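Local coordinates for protein pyridine nucleotide-disulphide oxidoreductase dimerisation region (Escherichia coli BL21, PDB 6KYY) that is an FAD-containing flavoprotein disulfide reductase that binds copper(II) and is probably involved in resistance to reactive chlorine species, at residues N211-T214 and I215-Q219; L345-V348 and G349-E353; Y423-L426 and R427-F431. All coordinates share one frame; numbering follows the deposited sequence.

Contact 1 (N211-T214 and I215-Q219)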
loop_
_atom_site.group_PDB
_atom_site.type_symbol
_atom_site.label_atom_id
_atom_site.label_comp_id
_atom_site.label_asym_id
_atom_site.label_seq_id
_atom_site.Cartn_x
_atom_site.Cartn_y
_atom_site.Cartn_z
ATOM N N ASN B 211 11.747 18.875 -2.187
ATOM C CA ASN B 211 12.048 17.570 -1.608
ATOM C C ASN B 211 12.346 16.541 -2.691
ATOM O O ASN B 211 13.254 15.715 -2.540
ATOM C CB ASN B 211 10.887 17.106 -0.729
ATOM C CG ASN B 211 11.304 16.053 0.282
ATOM O OD1 ASN B 211 11.964 15.072 -0.059
ATOM N ND2 ASN B 211 10.917 16.252 1.536
ATOM N N ILE B 212 11.595 16.576 -3.792
ATOM C CA ILE B 212 11.828 15.631 -4.880
ATOM C C ILE B 212 13.179 15.894 -5.535
ATOM O O ILE B 212 13.906 14.958 -5.889
ATOM C CB ILE B 212 10.676 15.697 -5.899
ATOM C CG1 ILE B 212 9.394 15.125 -5.291
ATOM C CG2 ILE B 212 11.038 14.951 -7.170
ATOM C CD1 ILE B 212 8.172 15.304 -6.161
ATOM N N ALA B 213 13.544 17.169 -5.690
ATOM C CA ALA B 213 14.811 17.503 -6.332
ATOM C C ALA B 213 15.999 17.001 -5.518
ATOM O O ALA B 213 16.966 16.478 -6.082
ATOM C CB ALA B 213 14.908 19.012 -6.549
ATOM N N THR B 214 15.945 17.148 -4.190
ATOM C CA THR B 214 17.064 16.702 -3.363
ATOM C C THR B 214 17.122 15.183 -3.258
ATOM O O THR B 214 18.216 14.613 -3.179
ATOM C CB THR B 214 16.988 17.325 -1.968
ATOM O OG1 THR B 214 15.917 16.727 -1.228
ATOM C CG2 THR B 214 16.769 18.827 -2.058
ATOM N N ILE B 215 15.966 14.512 -3.242
ATOM C CA ILE B 215 15.965 13.052 -3.308
ATOM C C ILE B 215 16.610 12.588 -4.607
ATOM O O ILE B 215 17.416 11.650 -4.620
ATOM C CB ILE B 215 14.534 12.504 -3.159
ATOM C CG1 ILE B 215 14.013 12.719 -1.739
ATOM C CG2 ILE B 215 14.487 11.024 -3.513
ATOM C CD1 ILE B 215 12.586 12.248 -1.541
ATOM N N LEU B 216 16.275 13.250 -5.717
ATOM C CA LEU B 216 16.876 12.902 -6.998
ATOM C C LEU B 216 18.331 13.347 -7.081
ATOM O O LEU B 216 19.146 12.672 -7.720
ATOM C CB LEU B 216 16.069 13.520 -8.140
ATOM C CG LEU B 216 14.712 12.883 -8.444
ATOM C CD1 LEU B 216 14.025 13.604 -9.593
ATOM C CD2 LEU B 216 14.881 11.410 -8.760
ATOM N N ARG B 217 18.677 14.470 -6.445
ATOM C CA ARG B 217 20.044 14.978 -6.542
ATOM C C ARG B 217 21.030 14.063 -5.828
ATOM O O ARG B 217 22.120 13.793 -6.346
ATOM C CB ARG B 217 20.127 16.395 -5.975
ATOM C CG ARG B 217 21.531 16.977 -5.994
ATOM C CD ARG B 217 21.629 18.255 -5.179
ATOM N NE ARG B 217 20.416 19.062 -5.271
ATOM C CZ ARG B 217 19.736 19.508 -4.220
ATOM N NH1 ARG B 217 20.147 19.225 -2.992
ATOM N NH2 ARG B 217 18.643 20.239 -4.398
ATOM N N ASP B 218 20.667 13.574 -4.639
ATOM C CA ASP B 218 21.566 12.706 -3.886
ATOM C C ASP B 218 21.771 11.357 -4.562
ATOM O O ASP B 218 22.740 10.659 -4.245
ATOM C CB ASP B 218 21.036 12.513 -2.465
ATOM C CG ASP B 218 20.895 13.823 -1.715
ATOM O OD1 ASP B 218 20.020 13.913 -0.827
ATOM O OD2 ASP B 218 21.658 14.766 -2.016
ATOM N N GLN B 219 20.885 10.976 -5.479
ATOM C CA GLN B 219 21.066 9.783 -6.290
ATOM C C GLN B 219 21.874 10.051 -7.552
ATOM O O GLN B 219 22.142 9.114 -8.312
ATOM C CB GLN B 219 19.705 9.185 -6.665
ATOM C CG GLN B 219 19.247 8.057 -5.754
ATOM C CD GLN B 219 17.970 7.399 -6.237
ATOM O OE1 GLN B 219 17.261 6.752 -5.465
ATOM N NE2 GLN B 219 17.667 7.563 -7.518
#

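Contact 2 (L345-V348 and G349-E353)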
loop_
_atom_site.group_PDB
_atom_site.type_symbol
_atom_site.label_atom_id
_atom_site.label_comp_id
_atom_site.label_asym_id
_atom_site.label_seq_id
_atom_site.Cartn_x
_atom_site.Cartn_y
_atom_site.Cartn_z
ATOM N N LEU B 345 5.339 9.841 -5.273
ATOM C CA LEU B 345 4.619 11.065 -4.931
ATOM C C LEU B 345 3.164 10.906 -5.355
ATOM O O LEU B 345 2.863 10.883 -6.553
ATOM C CB LEU B 345 5.258 12.274 -5.617
ATOM C CG LEU B 345 4.718 13.685 -5.348
ATOM C CD1 LEU B 345 3.616 14.073 -6.332
ATOM C CD2 LEU B 345 4.244 13.838 -3.905
ATOM N N SER B 346 2.267 10.814 -4.380
ATOM C CA SER B 346 0.840 10.675 -4.628
ATOM C C SER B 346 0.107 11.931 -4.178
ATOM O O SER B 346 0.496 12.579 -3.202
ATOM C CB SER B 346 0.277 9.448 -3.907
ATOM O OG SER B 346 0.794 8.258 -4.471
ATOM N N ARG B 347 -0.964 12.272 -4.893
ATOM C CA ARG B 347 -1.614 13.559 -4.695
ATOM C C ARG B 347 -3.107 13.458 -4.972
ATOM O O ARG B 347 -3.554 12.659 -5.798
ATOM C CB ARG B 347 -0.991 14.631 -5.596
ATOM C CG ARG B 347 0.297 15.225 -5.057
ATOM C CD ARG B 347 0.121 16.696 -4.749
ATOM N NE ARG B 347 -0.341 17.431 -5.922
ATOM C CZ ARG B 347 -1.469 18.132 -5.968
ATOM N NH1 ARG B 347 -2.253 18.200 -4.901
ATOM N NH2 ARG B 347 -1.811 18.767 -7.081
ATOM N N VAL B 348 -3.870 14.291 -4.263
ATOM C CA VAL B 348 -5.294 14.474 -4.519
ATOM C C VAL B 348 -5.664 15.851 -3.994
ATOM O O VAL B 348 -5.046 16.356 -3.053
ATOM C CB VAL B 348 -6.143 13.352 -3.867
ATOM C CG1 VAL B 348 -6.071 13.434 -2.350
ATOM C CG2 VAL B 348 -7.590 13.419 -4.343
ATOM N N GLY B 349 -6.666 16.468 -4.613
ATOM C CA GLY B 349 -7.063 17.797 -4.198
ATOM C C GLY B 349 -6.056 18.851 -4.636
ATOM O O GLY B 349 -5.141 18.602 -5.423
ATOM N N MET B 350 -6.238 20.051 -4.096
ATOM C CA MET B 350 -5.420 21.185 -4.494
ATOM C C MET B 350 -4.133 21.252 -3.681
ATOM O O MET B 350 -4.052 20.750 -2.556
ATOM C CB MET B 350 -6.187 22.501 -4.346
ATOM C CG MET B 350 -7.149 22.566 -3.175
ATOM S SD MET B 350 -8.073 24.117 -3.193
ATOM C CE MET B 350 -9.634 23.601 -2.486
ATOM N N THR B 351 -3.121 21.880 -4.275
ATOM C CA THR B 351 -1.863 22.127 -3.596
ATOM C C THR B 351 -2.031 23.235 -2.558
ATOM O O THR B 351 -3.074 23.890 -2.468
ATOM C CB THR B 351 -0.780 22.520 -4.600
ATOM O OG1 THR B 351 -1.223 23.651 -5.359
ATOM C CG2 THR B 351 -0.488 21.373 -5.547
ATOM N N GLU B 352 -0.981 23.443 -1.760
ATOM C CA GLU B 352 -0.989 24.573 -0.840
ATOM C C GLU B 352 -0.999 25.893 -1.596
ATOM O O GLU B 352 -1.612 26.864 -1.138
ATOM C CB GLU B 352 0.215 24.505 0.101
ATOM C CG GLU B 352 0.186 25.546 1.211
ATOM C CD GLU B 352 1.505 25.650 1.950
ATOM O OE1 GLU B 352 2.331 24.721 1.830
ATOM O OE2 GLU B 352 1.715 26.663 2.650
ATOM N N GLU B 353 -0.340 25.943 -2.757
ATOM C CA GLU B 353 -0.336 27.156 -3.567
ATOM C C GLU B 353 -1.755 27.595 -3.908
ATOM O O GLU B 353 -2.117 28.763 -3.723
ATOM C CB GLU B 353 0.477 26.930 -4.843
ATOM C CG GLU B 353 1.980 27.078 -4.663
ATOM C CD GLU B 353 2.451 28.507 -4.837
ATOM O OE1 GLU B 353 1.701 29.316 -5.424
ATOM O OE2 GLU B 353 3.572 28.822 -4.386
#

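Contact 3 (Y423-L426 and R427-F431)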
loop_
_atom_site.group_PDB
_atom_site.type_symbol
_atom_site.label_atom_id
_atom_site.label_comp_id
_atom_site.label_asym_id
_atom_site.label_seq_id
_atom_site.Cartn_x
_atom_site.Cartn_y
_atom_site.Cartn_z
ATOM N N TYR B 423 -11.553 15.985 8.527
ATOM C CA TYR B 423 -10.231 15.423 8.780
ATOM C C TYR B 423 -10.200 14.569 10.039
ATOM O O TYR B 423 -9.288 13.749 10.194
ATOM C CB TYR B 423 -9.193 16.543 8.892
ATOM C CG TYR B 423 -9.102 17.156 10.274
ATOM C CD1 TYR B 423 -8.162 16.710 11.196
ATOM C CD2 TYR B 423 -9.958 18.181 10.655
ATOM C CE1 TYR B 423 -8.083 17.262 12.459
ATOM C CE2 TYR B 423 -9.881 18.742 11.916
ATOM C CZ TYR B 423 -8.941 18.280 12.812
ATOM O OH TYR B 423 -8.861 18.836 14.068
ATOM N N SER B 424 -11.165 14.751 10.942
ATOM C CA SER B 424 -11.192 13.988 12.183
ATOM C C SER B 424 -11.335 12.492 11.940
ATOM O O SER B 424 -10.935 11.695 12.797
ATOM C CB SER B 424 -12.331 14.485 13.075
ATOM O OG SER B 424 -13.580 13.983 12.630
ATOM N N ILE B 425 -11.891 12.092 10.794
ATOM C CA ILE B 425 -12.073 10.671 10.507
ATOM C C ILE B 425 -10.723 9.971 10.412
ATOM O O ILE B 425 -10.515 8.901 10.996
ATOM C CB ILE B 425 -12.902 10.487 9.222
ATOM C CG1 ILE B 425 -14.396 10.486 9.549
ATOM C CG2 ILE B 425 -12.521 9.197 8.509
ATOM C CD1 ILE B 425 -14.846 9.277 10.343
ATOM N N LEU B 426 -9.781 10.570 9.682
ATOM C CA LEU B 426 -8.461 9.969 9.533
ATOM C C LEU B 426 -7.571 10.203 10.746
ATOM O O LEU B 426 -6.602 9.460 10.939
ATOM C CB LEU B 426 -7.781 10.506 8.272
ATOM C CG LEU B 426 -8.543 10.235 6.970
ATOM C CD1 LEU B 426 -7.843 10.873 5.781
ATOM C CD2 LEU B 426 -8.721 8.740 6.756
ATOM N N ARG B 427 -7.880 11.207 11.569
ATOM C CA ARG B 427 -7.108 11.452 12.781
ATOM C C ARG B 427 -7.376 10.409 13.859
ATOM O O ARG B 427 -6.514 10.183 14.716
ATOM C CB ARG B 427 -7.414 12.854 13.318
ATOM C CG ARG B 427 -6.599 13.265 14.538
ATOM C CD ARG B 427 -7.277 14.388 15.310
ATOM N NE ARG B 427 -8.608 14.010 15.779
ATOM C CZ ARG B 427 -9.590 14.875 16.015
ATOM N NH1 ARG B 427 -9.391 16.172 15.826
ATOM N NH2 ARG B 427 -10.770 14.445 16.439
ATOM N N ASP B 428 -8.537 9.753 13.828
ATOM C CA ASP B 428 -8.942 8.851 14.896
ATOM C C ASP B 428 -9.188 7.419 14.442
ATOM O O ASP B 428 -9.586 6.589 15.268
ATOM C CB ASP B 428 -10.208 9.382 15.583
ATOM C CG ASP B 428 -9.960 10.668 16.343
ATOM O OD1 ASP B 428 -8.839 10.846 16.862
ATOM O OD2 ASP B 428 -10.887 11.501 16.420
ATOM N N GLN B 429 -8.962 7.099 13.172
ATOM C CA GLN B 429 -9.248 5.757 12.686
ATOM C C GLN B 429 -8.227 4.756 13.212
ATOM O O GLN B 429 -7.046 5.070 13.392
ATOM C CB GLN B 429 -9.267 5.730 11.159
ATOM C CG GLN B 429 -9.849 4.458 10.569
ATOM C CD GLN B 429 -10.231 4.617 9.115
ATOM O OE1 GLN B 429 -11.138 5.379 8.784
ATOM N NE2 GLN B 429 -9.543 3.898 8.237
ATOM N N ILE B 430 -8.696 3.536 13.460
ATOM C CA ILE B 430 -7.853 2.458 13.966
ATOM C C ILE B 430 -7.246 1.753 12.756
ATOM O O ILE B 430 -7.855 0.856 12.169
ATOM C CB ILE B 430 -8.640 1.495 14.853
ATOM C CG1 ILE B 430 -9.363 2.270 15.960
ATOM C CG2 ILE B 430 -7.717 0.444 15.441
ATOM C CD1 ILE B 430 -9.791 1.421 17.130
ATOM N N PHE B 431 -6.035 2.158 12.391
ATOM C CA PHE B 431 -5.347 1.627 11.224
ATOM C C PHE B 431 -4.500 0.415 11.596
ATOM O O PHE B 431 -4.187 0.174 12.765
ATOM C CB PHE B 431 -4.457 2.697 10.591
ATOM C CG PHE B 431 -5.209 3.741 9.815
ATOM C CD1 PHE B 431 -5.703 3.462 8.552
ATOM C CD2 PHE B 431 -5.413 5.004 10.346
ATOM C CE1 PHE B 431 -6.393 4.421 7.834
ATOM C CE2 PHE B 431 -6.101 5.969 9.632
ATOM C CZ PHE B 431 -6.594 5.676 8.376
#

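Contact 1 (N211-T214 and I215-Q219)
Helix 206-218, the connecting helix of a beta-alpha-beta crossover, brings N211, I212, A213 and T214 against I215, L216, R217 and D218 one turn further on. Its backbone carries four successive i to i+4 hydrogen bonds, among them I215 N to N211 O at 3.0 Å and D218 N to T214 O at 3.0 Å. N211 O also accepts T214 OG1 at 3.1 Å, and the hydroxyl and the amide approach this oxygen from the same face of the carbonyl plane. T214 can do this because its OG1 stands between the backbone N and the carbonyl carbon (chi1 72°), turned back toward the preceding turn. A small beta-branched hydroxyl residue therefore suits this partly exposed place: OG1 is satisfied by the main chain, while CG2 is left for van der Waals contact with the guanidinium of R217, whose NH2 is the nearest atom at 3.3 Å from T214 CG2. The arginine chain bends at chi3 (-36°) and folds back along the helix, which lays one face of the guanidinium, off-centre, over T214 CA. The crossover leads from strand 190-194 to its parallel neighbour 221-224, in the five-stranded parallel sheet of a Rossmann-type domain. On the inner side of the helix the branched aliphatic residues I212 and L216 run alongside each other, with I212 CG2 4.1 Å from L216 CD1. L216 continues onto V178 and S182 of helix 175-186 and onto V221, whereas I212 reaches L402 of strand 396-402. The buried I215 is partly covered by the more open N211, whose OD1 rests 3.2 Å from I215 CD1; an aliphatic chain suits the buried position and an amide the margin.

Contact 2 (L345-V348 and G349-E353)
In a local, buried contact at the exit of strand 345-349, where the chain leaves the antiparallel sheet of the dimerisation domain and turns into helix 352-358, R347 reaches forward to G349 O with the edge of its guanidinium and takes the T351 methyl on one face. The arginine is bent at chi2 and chi3 (-56°), which swings the guanidinium round to follow the chain out of the strand. NH1 of R347 gives a hydrogen bond to G349 O at 3.0 Å. The bond is not straight (143° at the hydrogen), and the donor stands well above the carbonyl plane of the glycine. T351 comes from another direction: its CG2 lies off-centre above the guanidinium, 3.3 Å from R347 NH2. The same residue is the N-cap of helix 352-358. Threonine suits this double task, since its hydroxyl caps a backbone N of the first helical turn while its methyl covers the arginine. G349 takes a positive phi of 74°, which glycine adopts readily, where the strand ends. V348 itself faces helix 406-418, packing on I410, V413 and M417. The main charge partner of R347 is E204, which forms a salt bridge with its NE, and the neighbouring D205 accepts the backbone N-H groups of E352 and E353. E204 at NE and G349 O at NH1 are two of the bonds that hold the buried guanidinium, and NH2 is bonded elsewhere; together they would be expected to limit its rotation, and the carboxylate to stabilise its positive charge.

Contact 3 (Y423-L426 and R427-F431)
Y423 and S424, in and beside the short helix 424-428, meet R427 a turn further on. Of the backbone bonds, R427 N reaches Y423 O at 3.2 Å and, more weakly, S424 O, to which D428 N also makes a weak bond. Among the charged groups, R427 NH2 and D428 OD2 form a salt bridge at 2.9 Å. OD2 is met on its syn side, and R427 NE adds a weak second bond to OD1. The R427 chain starts with CG anti to the backbone N (chi1 -176°) and bends at chi3 (59°), bringing the guanidinium over S424 CB and alongside D428. The paired bonds would hold its plane, nearly perpendicular to the Y423 ring (87°); Y423 OH is 3.2 Å from R427 NH1, near that plane. The helix belongs to the dimerisation domain and leads toward H433, probably the active-site proton acceptor. In the apolar group, L426 CD2 touches F431 CZ at 4.1 Å, and L426 O lies at the ring edge. Leucine and phenylalanine, being apolar, suit this buried place, where both pack on I412 of helix 406-418. Across the dimer interface, K414 of the second subunit bonds I430 O, and N411 of that subunit packs on F431.

Contact 1 and contact 2 belong to different domains yet touch, I212 CD1 packing on L345 CG at 3.9 Å, so that the crossover helix of the Rossmann-type domain rests against the dimerisation sheet. Contacts 2 and 3, about 9 Å apart at nearest atoms, both pack on helix 406-418 (V348 on V413, L426 on I412 and V416), whereas contact 1 leans on helix 175-186. Contact 3 alone meets the second subunit. Contact 2 is the buried one; contacts 1 and 3 each join buried apolar residues to a more open polar side. Of the three arginines, R217 lies over its own helix, R347 is held by E204 inside the fold, and R427 pairs with the adjoining D428.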